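Local structure of bacteriocin immunity protein (Pseudomonas aeruginosa, 6W0V) at residues B[10-15]-B[35-40]; B[19-24]-B[59-64]; B[41-46]-B[69-74]. The protein probably protects the producing cell by binding the DNase domain of its cognate toxin, pyocin S8, with which it forms a complex. The protein carries 1 engineered substitution. All coordinates share one frame; numbering follows the deposited sequence.

Interaction 1: residues B[10-15]-B[35-40]; sequences AEFFSL and YAIVNA
The carbonyl oxygen I37 O is approached by the edge of the F12 ring, with F12 CZ 3.4 Å away and the oxygen lying near the ring plane. The backbone N-H of A41, one turn further along, meets the same oxygen roughly at right angles to the ring's edge, whose weakly positive hydrogens probably suit it. F12 enters beside helix 27-41 because its CG is anti to the backbone N (chi1 -161°), which swings the ring across the gap although its CB does not point straight at the other helix. F12 and I37 cross obliquely: F12 CZ also meets the methyl I37 CG2 at 3.7 Å. On the next turn of the same helix A40 CB touches F12 CE1 at 3.7 Å, from an oblique direction. Further along helix 9-21, L15 carries the second half of the contact. L15 CB lies against I37 CG1 at 3.7 Å, while I37 CD1 reaches past it to the backbone, 3.7 Å from L15 C. The branch L15 CD1 turns to A36 CB, at 3.9 Å. I37 is therefore gripped by F12 at one branch and by L15 at the other. Its side chain also meets I16, L19, I50 and I68, and F12 takes H7 edge-to-face and touches I68 of helix 61-74. The segment axes approach to 10.0 Å with 124° between their directions, a steeply crossed pairing, well away from both parallel and antiparallel. This buried apolar seam is consistent with the four-helix fold of the colicin and pyocin immunity proteins.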
ATOM      1  N   ALA B  10     -10.680 -17.803  14.240  1.00 24.53           N
ATOM      2  CA  ALA B  10     -11.073 -16.503  14.832  1.00 25.72           C
ATOM      3  C   ALA B  10      -9.812 -15.650  14.992  1.00 26.57           C
ATOM      4  O   ALA B  10      -9.843 -14.454  14.643  1.00 26.47           O
ATOM      5  CB  ALA B  10     -11.786 -16.718  16.142  1.00 27.36           C
ATOM      6  N   GLU B  11      -8.736 -16.279  15.471  1.00 26.34           N
ATOM      7  CA  GLU B  11      -7.414 -15.651  15.724  1.00 26.66           C
ATOM      8  C   GLU B  11      -6.902 -15.068  14.409  1.00 23.71           C
ATOM      9  O   GLU B  11      -6.556 -13.881  14.357  1.00 25.78           O
ATOM     10  CB  GLU B  11      -6.481 -16.710  16.304  1.00 27.92           C
ATOM     11  CG  GLU B  11      -5.065 -16.242  16.551  1.00 29.20           C
ATOM     12  CD  GLU B  11      -4.208 -17.350  17.129  1.00 31.22           C
ATOM     13  OE1 GLU B  11      -3.075 -17.057  17.554  1.00 35.56           O
ATOM     14  OE2 GLU B  11      -4.692 -18.496  17.182  1.00 31.49           O
ATOM     15  N   PHE B  12      -6.900 -15.883  13.366  1.00 22.67           N
ATOM     16  CA  PHE B  12      -6.416 -15.480  12.032  1.00 20.49           C
ATOM     17  C   PHE B  12      -7.346 -14.421  11.443  1.00 19.08           C
ATOM     18  O   PHE B  12      -6.894 -13.427  10.850  1.00 21.39           O
ATOM     19  CB  PHE B  12      -6.359 -16.701  11.132  1.00 18.81           C
ATOM     20  CG  PHE B  12      -5.475 -16.471   9.948  1.00 17.09           C
ATOM     21  CD1 PHE B  12      -4.101 -16.424  10.101  1.00 16.97           C
ATOM     22  CD2 PHE B  12      -6.025 -16.245   8.702  1.00 16.61           C
ATOM     23  CE1 PHE B  12      -3.293 -16.226   8.999  1.00 17.09           C
ATOM     24  CE2 PHE B  12      -5.212 -16.045   7.604  1.00 17.04           C
ATOM     25  CZ  PHE B  12      -3.846 -16.016   7.761  1.00 16.71           C
ATOM     26  N   PHE B  13      -8.646 -14.636  11.605  1.00 21.95           N
ATOM     27  CA  PHE B  13      -9.679 -13.718  11.080  1.00 21.35           C
ATOM     28  C   PHE B  13      -9.489 -12.339  11.713  1.00 22.35           C
ATOM     29  O   PHE B  13      -9.650 -11.321  11.020  1.00 22.41           O
ATOM     30  CB  PHE B  13     -11.079 -14.246  11.369  1.00 22.64           C
ATOM     31  CG  PHE B  13     -12.129 -13.280  10.901  1.00 23.46           C
ATOM     32  CD1 PHE B  13     -12.343 -13.087   9.548  1.00 23.92           C
ATOM     33  CD2 PHE B  13     -12.846 -12.515  11.808  1.00 26.83           C
ATOM     34  CE1 PHE B  13     -13.289 -12.174   9.110  1.00 23.78           C
ATOM     35  CE2 PHE B  13     -13.790 -11.602  11.365  1.00 27.87           C
ATOM     36  CZ  PHE B  13     -14.009 -11.436  10.018  1.00 26.91           C
ATOM     37  N   SER B  14      -9.169 -12.326  13.005  1.00 24.04           N
ATOM     38  CA  SER B  14      -8.873 -11.098  13.780  1.00 25.70           C
ATOM     39  C   SER B  14      -7.743 -10.336  13.088  1.00 25.91           C
ATOM     40  O   SER B  14      -7.910  -9.120  12.899  1.00 25.29           O
ATOM     41  CB  SER B  14      -8.527 -11.424  15.195  1.00 29.68           C
ATOM     42  OG  SER B  14      -8.430 -10.243  15.974  1.00 34.82           O
ATOM     43  N   LEU B  15      -6.657 -11.028  12.715  1.00 24.34           N
ATOM     44  CA  LEU B  15      -5.507 -10.403  12.005  1.00 23.09           C
ATOM     45  C   LEU B  15      -6.027  -9.722  10.747  1.00 19.55           C
ATOM     46  O   LEU B  15      -5.709  -8.546  10.519  1.00 20.85           O
ATOM     47  CB  LEU B  15      -4.459 -11.438  11.596  1.00 24.63           C
ATOM     48  CG  LEU B  15      -3.541 -11.958  12.693  1.00 25.34           C
ATOM     49  CD1 LEU B  15      -2.632 -13.035  12.123  1.00 23.46           C
ATOM     50  CD2 LEU B  15      -2.727 -10.827  13.306  1.00 24.91           C
ATOM     51  N   TYR B  35       1.960  -9.638   6.876  1.00 13.15           N
ATOM     52  CA  TYR B  35       2.856 -10.779   6.604  1.00 14.72           C
ATOM     53  C   TYR B  35       2.518 -11.948   7.509  1.00 14.72           C
ATOM     54  O   TYR B  35       2.738 -13.068   7.062  1.00 15.21           O
ATOM     55  CB  TYR B  35       4.310 -10.336   6.626  1.00 16.45           C
ATOM     56  CG  TYR B  35       4.557  -9.709   5.290  1.00 19.38           C
ATOM     57  CD1 TYR B  35       4.716 -10.511   4.173  1.00 21.48           C
ATOM     58  CD2 TYR B  35       4.385  -8.356   5.106  1.00 17.94           C
ATOM     59  CE1 TYR B  35       4.843  -9.960   2.911  1.00 22.59           C
ATOM     60  CE2 TYR B  35       4.525  -7.784   3.855  1.00 17.65           C
ATOM     61  CZ  TYR B  35       4.758  -8.588   2.754  1.00 21.52           C
ATOM     62  OH  TYR B  35       4.885  -8.052   1.505  1.00 23.89           O
ATOM     63  N   ALA B  36       1.988 -11.701   8.699  1.00 15.79           N
ATOM     64  CA  ALA B  36       1.519 -12.807   9.555  1.00 15.46           C
ATOM     65  C   ALA B  36       0.479 -13.549   8.722  1.00 15.10           C
ATOM     66  O   ALA B  36       0.515 -14.790   8.653  1.00 16.20           O
ATOM     67  CB  ALA B  36       0.961 -12.315  10.861  1.00 16.70           C
ATOM     68  N   ILE B  37      -0.384 -12.792   8.058  1.00 13.02           N
ATOM     69  CA  ILE B  37      -1.488 -13.380   7.258  1.00 13.99           C
ATOM     70  C   ILE B  37      -0.893 -14.044   6.026  1.00 13.80           C
ATOM     71  O   ILE B  37      -1.165 -15.216   5.777  1.00 15.50           O
ATOM     72  CB  ILE B  37      -2.513 -12.318   6.858  1.00 14.66           C
ATOM     73  CG1 ILE B  37      -3.199 -11.754   8.096  1.00 14.77           C
ATOM     74  CG2 ILE B  37      -3.496 -12.889   5.846  1.00 15.07           C
ATOM     75  CD1 ILE B  37      -3.870 -10.459   7.861  1.00 15.71           C
ATOM     76  N   VAL B  38      -0.167 -13.282   5.232  1.00 13.86           N
ATOM     77  CA  VAL B  38       0.250 -13.727   3.883  1.00 15.60           C
ATOM     78  C   VAL B  38       1.257 -14.866   4.018  1.00 14.65           C
ATOM     79  O   VAL B  38       1.169 -15.814   3.248  1.00 15.70           O
ATOM     80  CB  VAL B  38       0.779 -12.529   3.084  1.00 18.23           C
ATOM     81  CG1 VAL B  38       1.623 -12.943   1.894  1.00 19.00           C
ATOM     82  CG2 VAL B  38      -0.384 -11.646   2.670  1.00 18.16           C
ATOM     83  N   ASN B  39       2.181 -14.788   4.967  1.00 14.03           N
ATOM     84  CA  ASN B  39       3.207 -15.847   5.113  1.00 16.03           C
ATOM     85  C   ASN B  39       2.506 -17.141   5.519  1.00 16.11           C
ATOM     86  O   ASN B  39       2.846 -18.199   4.974  1.00 19.82           O
ATOM     87  CB  ASN B  39       4.307 -15.457   6.093  1.00 15.80           C
ATOM     88  CG  ASN B  39       5.137 -14.311   5.565  1.00 17.41           C
ATOM     89  OD1 ASN B  39       5.119 -14.046   4.368  1.00 20.34           O
ATOM     90  ND2 ASN B  39       5.860 -13.652   6.451  1.00 20.61           N
ATOM     91  N   ALA B  40       1.540 -17.041   6.422  1.00 15.31           N
ATOM     92  CA  ALA B  40       0.750 -18.207   6.881  1.00 14.79           C
ATOM     93  C   ALA B  40      -0.066 -18.729   5.705  1.00 14.90           C
ATOM     94  O   ALA B  40      -0.116 -19.948   5.514  1.00 15.76           O
ATOM     95  CB  ALA B  40      -0.142 -17.818   8.022  1.00 15.64           C
TER

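Interaction 2: residues B[19-24]-B[59-64]; sequences LFNRSF and DSPEGV
F20 has by far the most surface buried here, with P61 and D59 following. One face of the F20 ring lies on the S60-P61 peptide: F20 CZ is 3.3 Å from S60 C, and F20 CE1 is 3.4 Å from P61 N. P61 supplies a CH-pi contact over that same face, its CD 3.7 Å from the F20 ring centroid and only 13° off the ring normal. The ring gets there because F20 CG is anti to its own carbonyl carbon (chi1 -70°), with the CB already directed at the other segment. The edge is used differently. D59 OD1 sits near the ring plane, 3.4 Å from F20 CE2, with the carboxylate turned 63° against the ring; the positive rim of the ring probably favours this. D59 OD2 instead accepts from the backbone N of K68 of the pyocin S8 chain. V64 CG2 meets the edge at F20 CZ, at 3.8 Å. S60 caps the helix that follows, its OG accepting from G63 N at 3.1 Å and also bonding to E58. The contact thus sets the last turn of helix 9-21 against the first turn of helix 61-74, where P61 also touches F13 and I16, and V64 reaches I50 of helix 48-51.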
ATOM      1  N   LEU B  19      -6.633  -5.308   9.338  1.00 18.14           N
ATOM      2  CA  LEU B  19      -6.248  -4.570   8.110  1.00 18.98           C
ATOM      3  C   LEU B  19      -7.417  -3.729   7.604  1.00 17.93           C
ATOM      4  O   LEU B  19      -7.167  -2.671   7.032  1.00 19.84           O
ATOM      5  CB  LEU B  19      -5.748  -5.547   7.053  1.00 17.36           C
ATOM      6  CG  LEU B  19      -4.519  -6.347   7.465  1.00 16.57           C
ATOM      7  CD1 LEU B  19      -4.099  -7.287   6.358  1.00 16.32           C
ATOM      8  CD2 LEU B  19      -3.372  -5.417   7.845  1.00 17.27           C
ATOM      9  N   PHE B  20      -8.655  -4.175   7.787  1.00 18.84           N
ATOM     10  CA  PHE B  20      -9.840  -3.420   7.316  1.00 20.32           C
ATOM     11  C   PHE B  20     -10.239  -2.371   8.345  1.00 22.00           C
ATOM     12  O   PHE B  20     -10.762  -1.330   7.933  1.00 23.05           O
ATOM     13  CB  PHE B  20     -11.008  -4.364   7.062  1.00 20.21           C
ATOM     14  CG  PHE B  20     -10.793  -5.248   5.867  1.00 19.08           C
ATOM     15  CD1 PHE B  20     -10.033  -6.402   5.971  1.00 16.73           C
ATOM     16  CD2 PHE B  20     -11.339  -4.919   4.640  1.00 19.19           C
ATOM     17  CE1 PHE B  20      -9.823  -7.206   4.868  1.00 16.98           C
ATOM     18  CE2 PHE B  20     -11.134  -5.734   3.540  1.00 18.34           C
ATOM     19  CZ  PHE B  20     -10.385  -6.877   3.658  1.00 18.34           C
ATOM     20  N   ASN B  21     -10.021  -2.658   9.631  1.00 24.06           N
ATOM     21  CA  ASN B  21     -10.749  -1.981  10.733  1.00 27.62           C
ATOM     22  C   ASN B  21      -9.811  -1.226  11.678  1.00 28.02           C
ATOM     23  O   ASN B  21     -10.311  -0.311  12.349  1.00 33.99           O
ATOM     24  CB  ASN B  21     -11.608  -2.994  11.482  1.00 28.50           C
ATOM     25  CG  ASN B  21     -12.614  -3.630  10.550  1.00 30.49           C
ATOM     26  OD1 ASN B  21     -13.291  -2.928   9.805  1.00 33.43           O
ATOM     27  ND2 ASN B  21     -12.690  -4.950  10.556  1.00 32.68           N
ATOM     28  N   ARG B  22      -8.534  -1.607  11.764  1.00 25.45           N
ATOM     29  CA  ARG B  22      -7.582  -1.056  12.764  1.00 26.48           C
ATOM     30  C   ARG B  22      -6.781   0.056  12.091  1.00 24.18           C
ATOM     31  O   ARG B  22      -6.474  -0.065  10.893  1.00 23.47           O
ATOM     32  CB  ARG B  22      -6.656  -2.138  13.333  1.00 30.42           C
ATOM     33  CG  ARG B  22      -5.338  -1.631  13.906  1.00 32.98           C
ATOM     34  CD  ARG B  22      -4.526  -2.765  14.508  1.00 35.03           C
ATOM     35  NE  ARG B  22      -3.373  -2.301  15.273  1.00 36.16           N
ATOM     36  CZ  ARG B  22      -2.400  -3.079  15.753  1.00 36.41           C
ATOM     37  NH1 ARG B  22      -2.397  -4.386  15.542  1.00 35.42           N
ATOM     38  NH2 ARG B  22      -1.414  -2.533  16.444  1.00 38.01           N
ATOM     39  N   SER B  23      -6.458   1.101  12.845  1.00 22.16           N
ATOM     40  CA  SER B  23      -5.472   2.118  12.420  1.00 22.05           C
ATOM     41  C   SER B  23      -4.092   1.702  12.922  1.00 23.32           C
ATOM     42  O   SER B  23      -3.893   1.575  14.152  1.00 30.29           O
ATOM     43  CB  SER B  23      -5.851   3.490  12.865  1.00 24.40           C
ATOM     44  OG  SER B  23      -6.866   3.996  12.020  1.00 24.31           O
ATOM     45  N   PHE B  24      -3.176   1.492  11.994  1.00 16.84           N
ATOM     46  CA  PHE B  24      -1.781   1.135  12.312  1.00 16.05           C
ATOM     47  C   PHE B  24      -0.986   2.418  12.463  1.00 16.78           C
ATOM     48  O   PHE B  24      -1.174   3.334  11.652  1.00 17.69           O
ATOM     49  CB  PHE B  24      -1.225   0.218  11.237  1.00 15.55           C
ATOM     50  CG  PHE B  24      -1.876  -1.130  11.289  1.00 16.27           C
ATOM     51  CD1 PHE B  24      -1.416  -2.074  12.184  1.00 16.79           C
ATOM     52  CD2 PHE B  24      -2.974  -1.416  10.501  1.00 17.32           C
ATOM     53  CE1 PHE B  24      -2.007  -3.320  12.247  1.00 17.45           C
ATOM     54  CE2 PHE B  24      -3.568  -2.663  10.572  1.00 19.38           C
ATOM     55  CZ  PHE B  24      -3.088  -3.603  11.451  1.00 19.45           C
ATOM     56  N   ASP B  59     -14.373  -7.847  -0.890  1.00 20.07           N
ATOM     57  CA  ASP B  59     -13.322  -7.024  -0.272  1.00 19.75           C
ATOM     58  C   ASP B  59     -13.659  -6.890   1.214  1.00 19.29           C
ATOM     59  O   ASP B  59     -14.254  -5.885   1.592  1.00 21.25           O
ATOM     60  CB  ASP B  59     -13.250  -5.700  -1.010  1.00 18.59           C
ATOM     61  CG  ASP B  59     -12.062  -4.901  -0.555  1.00 18.33           C
ATOM     62  OD1 ASP B  59     -11.235  -5.474   0.179  1.00 17.50           O
ATOM     63  OD2 ASP B  59     -12.007  -3.747  -0.935  1.00 20.34           O
ATOM     64  N   SER B  60     -13.352  -7.912   2.009  1.00 18.17           N
ATOM     65  CA  SER B  60     -13.700  -7.960   3.454  1.00 20.20           C
ATOM     66  C   SER B  60     -12.821  -8.972   4.176  1.00 19.12           C
ATOM     67  O   SER B  60     -12.177  -9.777   3.515  1.00 18.49           O
ATOM     68  CB  SER B  60     -15.159  -8.272   3.626  1.00 20.26           C
ATOM     69  OG  SER B  60     -15.460  -9.558   3.115  1.00 24.21           O
ATOM     70  N   PRO B  61     -12.728  -8.927   5.530  1.00 20.22           N
ATOM     71  CA  PRO B  61     -11.934  -9.885   6.294  1.00 19.85           C
ATOM     72  C   PRO B  61     -12.493 -11.274   5.970  1.00 17.58           C
ATOM     73  O   PRO B  61     -11.729 -12.174   5.759  1.00 17.67           O
ATOM     74  CB  PRO B  61     -12.013  -9.424   7.768  1.00 22.61           C
ATOM     75  CG  PRO B  61     -13.142  -8.407   7.806  1.00 23.95           C
ATOM     76  CD  PRO B  61     -13.307  -7.887   6.392  1.00 21.79           C
ATOM     77  N   GLU B  62     -13.805 -11.374   5.791  1.00 18.94           N
ATOM     78  CA  GLU B  62     -14.442 -12.674   5.474  1.00 18.01           C
ATOM     79  C   GLU B  62     -13.984 -13.153   4.095  1.00 18.16           C
ATOM     80  O   GLU B  62     -13.676 -14.332   3.973  1.00 18.19           O
ATOM     81  CB  GLU B  62     -15.960 -12.570   5.534  1.00 19.37           C
ATOM     82  CG  GLU B  62     -16.453 -12.285   6.930  1.00 22.08           C
ATOM     83  CD  GLU B  62     -16.504 -10.820   7.306  1.00 24.05           C
ATOM     84  OE1 GLU B  62     -16.890 -10.535   8.450  1.00 27.90           O
ATOM     85  OE2 GLU B  62     -16.162  -9.972   6.450  1.00 24.31           O
ATOM     86  N   GLY B  63     -13.938 -12.259   3.100  1.00 17.20           N
ATOM     87  CA  GLY B  63     -13.503 -12.609   1.736  1.00 17.35           C
ATOM     88  C   GLY B  63     -12.064 -13.058   1.765  1.00 16.29           C
ATOM     89  O   GLY B  63     -11.709 -14.055   1.173  1.00 16.18           O
ATOM     90  N   VAL B  64     -11.229 -12.310   2.463  1.00 16.24           N
ATOM     91  CA  VAL B  64      -9.796 -12.683   2.550  1.00 15.44           C
ATOM     92  C   VAL B  64      -9.709 -14.065   3.186  1.00 15.18           C
ATOM     93  O   VAL B  64      -8.990 -14.908   2.672  1.00 15.81           O
ATOM     94  CB  VAL B  64      -8.995 -11.674   3.376  1.00 15.86           C
ATOM     95  CG1 VAL B  64      -7.582 -12.181   3.605  1.00 17.01           C
ATOM     96  CG2 VAL B  64      -9.002 -10.291   2.739  1.00 15.95           C
TER

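Interaction 3: residues B[41-46]-B[69-74]; sequences AQHPDG and KEWRAA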
ATOM      1  N   ALA B  41      -0.718 -17.835   4.970  1.00 13.73           N
ATOM      2  CA  ALA B  41      -1.733 -18.230   3.969  1.00 13.39           C
ATOM      3  C   ALA B  41      -1.101 -19.151   2.928  1.00 12.37           C
ATOM      4  O   ALA B  41      -1.769 -20.081   2.488  1.00 13.28           O
ATOM      5  CB  ALA B  41      -2.344 -17.034   3.314  1.00 14.23           C
ATOM      6  N   GLN B  42       0.126 -18.861   2.508  1.00 13.55           N
ATOM      7  CA  GLN B  42       0.803 -19.549   1.388  1.00 14.06           C
ATOM      8  C   GLN B  42      -0.059 -19.463   0.143  1.00 13.68           C
ATOM      9  O   GLN B  42      -0.021 -20.381  -0.690  1.00 17.03           O
ATOM     10  CB  GLN B  42       1.087 -21.001   1.723  1.00 14.12           C
ATOM     11  CG  GLN B  42       2.014 -21.153   2.900  1.00 15.01           C
ATOM     12  CD  GLN B  42       2.079 -22.608   3.251  1.00 15.41           C
ATOM     13  OE1 GLN B  42       1.206 -23.110   3.936  1.00 16.45           O
ATOM     14  NE2 GLN B  42       3.080 -23.294   2.734  1.00 16.60           N
ATOM     15  N   HIS B  43      -0.814 -18.387   0.030  1.00 14.04           N
ATOM     16  CA  HIS B  43      -1.603 -18.132  -1.184  1.00 14.31           C
ATOM     17  C   HIS B  43      -0.634 -17.643  -2.240  1.00 13.87           C
ATOM     18  O   HIS B  43       0.169 -16.761  -1.957  1.00 14.29           O
ATOM     19  CB  HIS B  43      -2.703 -17.130  -0.922  1.00 14.81           C
ATOM     20  CG  HIS B  43      -3.701 -17.168  -2.007  1.00 14.67           C
ATOM     21  ND1 HIS B  43      -3.414 -16.773  -3.286  1.00 15.81           N
ATOM     22  CD2 HIS B  43      -4.954 -17.660  -2.023  1.00 15.74           C
ATOM     23  CE1 HIS B  43      -4.474 -16.964  -4.044  1.00 17.56           C
ATOM     24  NE2 HIS B  43      -5.436 -17.511  -3.287  1.00 18.61           N
ATOM     25  N   PRO B  44      -0.675 -18.183  -3.469  1.00 14.96           N
ATOM     26  CA  PRO B  44       0.230 -17.741  -4.524  1.00 16.08           C
ATOM     27  C   PRO B  44       0.114 -16.241  -4.810  1.00 16.55           C
ATOM     28  O   PRO B  44       1.051 -15.676  -5.294  1.00 19.05           O
ATOM     29  CB  PRO B  44      -0.180 -18.535  -5.769  1.00 17.38           C
ATOM     30  CG  PRO B  44      -1.519 -19.145  -5.412  1.00 19.67           C
ATOM     31  CD  PRO B  44      -1.556 -19.269  -3.905  1.00 16.11           C
ATOM     32  N   ASP B  45      -1.033 -15.644  -4.503  1.00 15.77           N
ATOM     33  CA  ASP B  45      -1.322 -14.228  -4.832  1.00 16.01           C
ATOM     34  C   ASP B  45      -0.831 -13.350  -3.688  1.00 14.91           C
ATOM     35  O   ASP B  45      -0.876 -12.122  -3.833  1.00 13.88           O
ATOM     36  CB  ASP B  45      -2.796 -14.031  -5.163  1.00 18.25           C
ATOM     37  CG  ASP B  45      -3.178 -14.723  -6.455  1.00 20.46           C
ATOM     38  OD1 ASP B  45      -2.260 -15.010  -7.262  1.00 24.32           O
ATOM     39  OD2 ASP B  45      -4.373 -14.954  -6.652  1.00 24.74           O
ATOM     40  N   GLY B  46      -0.333 -13.959  -2.618  1.00 15.17           N
ATOM     41  CA  GLY B  46       0.285 -13.209  -1.514  1.00 14.55           C
ATOM     42  C   GLY B  46      -0.610 -12.067  -1.076  1.00 13.55           C
ATOM     43  O   GLY B  46      -1.807 -12.250  -0.867  1.00 14.33           O
ATOM     44  N   LYS B  69      -8.703 -19.771   2.956  1.00 14.21           N
ATOM     45  CA  LYS B  69      -9.180 -21.111   3.333  1.00 13.74           C
ATOM     46  C   LYS B  69      -9.446 -21.925   2.078  1.00 13.66           C
ATOM     47  O   LYS B  69      -9.084 -23.094   2.056  1.00 14.59           O
ATOM     48  CB  LYS B  69     -10.445 -20.960   4.154  1.00 14.85           C
ATOM     49  CG  LYS B  69     -10.189 -20.507   5.571  1.00 16.28           C
ATOM     50  CD  LYS B  69     -11.451 -20.162   6.279  1.00 16.40           C
ATOM     51  CE  LYS B  69     -12.414 -21.322   6.361  1.00 17.52           C
ATOM     52  NZ  LYS B  69     -13.627 -20.861   7.055  1.00 20.02           N
ATOM     53  N   GLU B  70     -10.090 -21.327   1.090  1.00 14.69           N
ATOM     54  CA  GLU B  70     -10.481 -22.094  -0.111  1.00 16.22           C
ATOM     55  C   GLU B  70      -9.220 -22.558  -0.805  1.00 14.89           C
ATOM     56  O   GLU B  70      -9.139 -23.705  -1.234  1.00 17.75           O
ATOM     57  CB  GLU B  70     -11.309 -21.274  -1.074  1.00 17.13           C
ATOM     58  CG  GLU B  70     -12.713 -21.106  -0.590  1.00 17.68           C
ATOM     59  CD  GLU B  70     -13.613 -20.550  -1.663  1.00 20.23           C
ATOM     60  OE1 GLU B  70     -13.093 -19.961  -2.626  1.00 23.98           O
ATOM     61  OE2 GLU B  70     -14.815 -20.715  -1.530  1.00 23.11           O
ATOM     62  N   TRP B  71      -8.253 -21.668  -0.919  1.00 14.73           N
ATOM     63  CA  TRP B  71      -7.040 -22.027  -1.655  1.00 15.52           C
ATOM     64  C   TRP B  71      -6.324 -23.162  -0.932  1.00 14.36           C
ATOM     65  O   TRP B  71      -5.923 -24.151  -1.569  1.00 14.83           O
ATOM     66  CB  TRP B  71      -6.161 -20.798  -1.818  1.00 16.91           C
ATOM     67  CG  TRP B  71      -5.159 -21.165  -2.842  1.00 20.52           C
ATOM     68  CD1 TRP B  71      -5.339 -21.216  -4.191  1.00 22.05           C
ATOM     69  CD2 TRP B  71      -3.901 -21.772  -2.569  1.00 21.88           C
ATOM     70  NE1 TRP B  71      -4.231 -21.738  -4.790  1.00 24.02           N
ATOM     71  CE2 TRP B  71      -3.334 -22.089  -3.819  1.00 22.93           C
ATOM     72  CE3 TRP B  71      -3.188 -22.026  -1.396  1.00 22.84           C
ATOM     73  CZ2 TRP B  71      -2.083 -22.679  -3.928  1.00 26.16           C
ATOM     74  CZ3 TRP B  71      -1.940 -22.589  -1.511  1.00 24.95           C
ATOM     75  CH2 TRP B  71      -1.403 -22.910  -2.757  1.00 27.88           C
ATOM     76  N   ARG B  72      -6.186 -23.040   0.378  1.00 13.51           N
ATOM     77  CA  ARG B  72      -5.470 -24.051   1.181  1.00 13.75           C
ATOM     78  C   ARG B  72      -6.239 -25.361   1.123  1.00 13.46           C
ATOM     79  O   ARG B  72      -5.610 -26.388   0.885  1.00 14.23           O
ATOM     80  CB  ARG B  72      -5.343 -23.558   2.613  1.00 13.51           C
ATOM     81  CG  ARG B  72      -4.398 -22.374   2.683  1.00 13.94           C
ATOM     82  CD  ARG B  72      -4.230 -21.881   4.083  1.00 14.42           C
ATOM     83  NE  ARG B  72      -3.561 -22.903   4.846  1.00 13.94           N
ATOM     84  CZ  ARG B  72      -2.266 -23.173   4.818  1.00 13.62           C
ATOM     85  NH1 ARG B  72      -1.441 -22.435   4.091  1.00 13.32           N
ATOM     86  NH2 ARG B  72      -1.795 -24.156   5.566  1.00 14.00           N
ATOM     87  N   ALA B  73      -7.551 -25.286   1.303  1.00 13.35           N
ATOM     88  CA  ALA B  73      -8.389 -26.499   1.344  1.00 13.57           C
ATOM     89  C   ALA B  73      -8.311 -27.207  -0.007  1.00 13.76           C
ATOM     90  O   ALA B  73      -8.396 -28.428  -0.011  1.00 15.37           O
ATOM     91  CB  ALA B  73      -9.791 -26.148   1.726  1.00 14.55           C
ATOM     92  N   ALA B  74      -8.180 -26.474  -1.112  1.00 14.74           N
ATOM     93  CA  ALA B  74      -8.180 -27.054  -2.475  1.00 16.07           C
ATOM     94  C   ALA B  74      -6.774 -27.528  -2.847  1.00 15.49           C
ATOM     95  O   ALA B  74      -6.636 -28.247  -3.840  1.00 18.20           O
ATOM     96  CB  ALA B  74      -8.687 -26.046  -3.470  1.00 17.75           C
TER
HETATM   97  O   HOH W   1       0.813 -24.947   5.628  1.00 18.32           O
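Hydrogen bonds centre on R72, whose NH1 meets two oxygens of 41-46, both at the guanidinium edge. The bond from R72 NH1 to Q42 OE1 is 2.7 Å long and almost straight (175°), with the donor somewhat tilted from the amide plane. The second, from R72 NH1 to A41 O, measures 2.9 Å and comes from above the carbonyl plane. A bend in the arginine chain at chi3 (66°) turns the group toward these acceptors. Water 1 bridges Q42 OE1 and R72 NH2, lying 2.7 Å from the latter, which also bonds to P78 O. The positive charge would probably suit the carbonyl-rich end of helix 27-41. Within the loop, H43 ND1 accepts from D45 N at 2.9 Å in the ring plane, which helps fix the imidazole's rotation in a type I turn closed by G46 N to H43 O.

Ring contacts gather on W71. P44 CD stands over the centre of its six-membered ring, 3.5 Å from the centroid, as a CH-pi contact. The H43 ring meets the five-membered ring obliquely, with centroids 4.4 Å apart and planes at 48°. Q42 O lies close by, 3.0 Å from W71 CZ3.

These contacts hold the loop between helices 27-41 and 48-51 against helix 61-74, while P44 O accepts a hydrogen bond from K84 of the pyocin S8 chain.

Interactions 1 and 2 share helix 9-21, and interactions 2 and 3 share helix 61-74, so the three contacts tie together the chain's three longest helices. The centres of 1 and 2 lie about 11 Å apart, and the contacts touch where F13 CE1 meets P61 CB at 3.3 Å and where I37 CD1 meets L19 CD1 at 3.5 Å. Interactions 1 and 3, with centres about 12 Å apart, join at the end of helix 27-41: A40 O is 3.2 Å from R72 NH1. Interactions 2 and 3 do not touch; their centres are about 17 Å apart, on opposite sides of the chain's centre, yet both include residues that hydrogen-bond to pyocin S8.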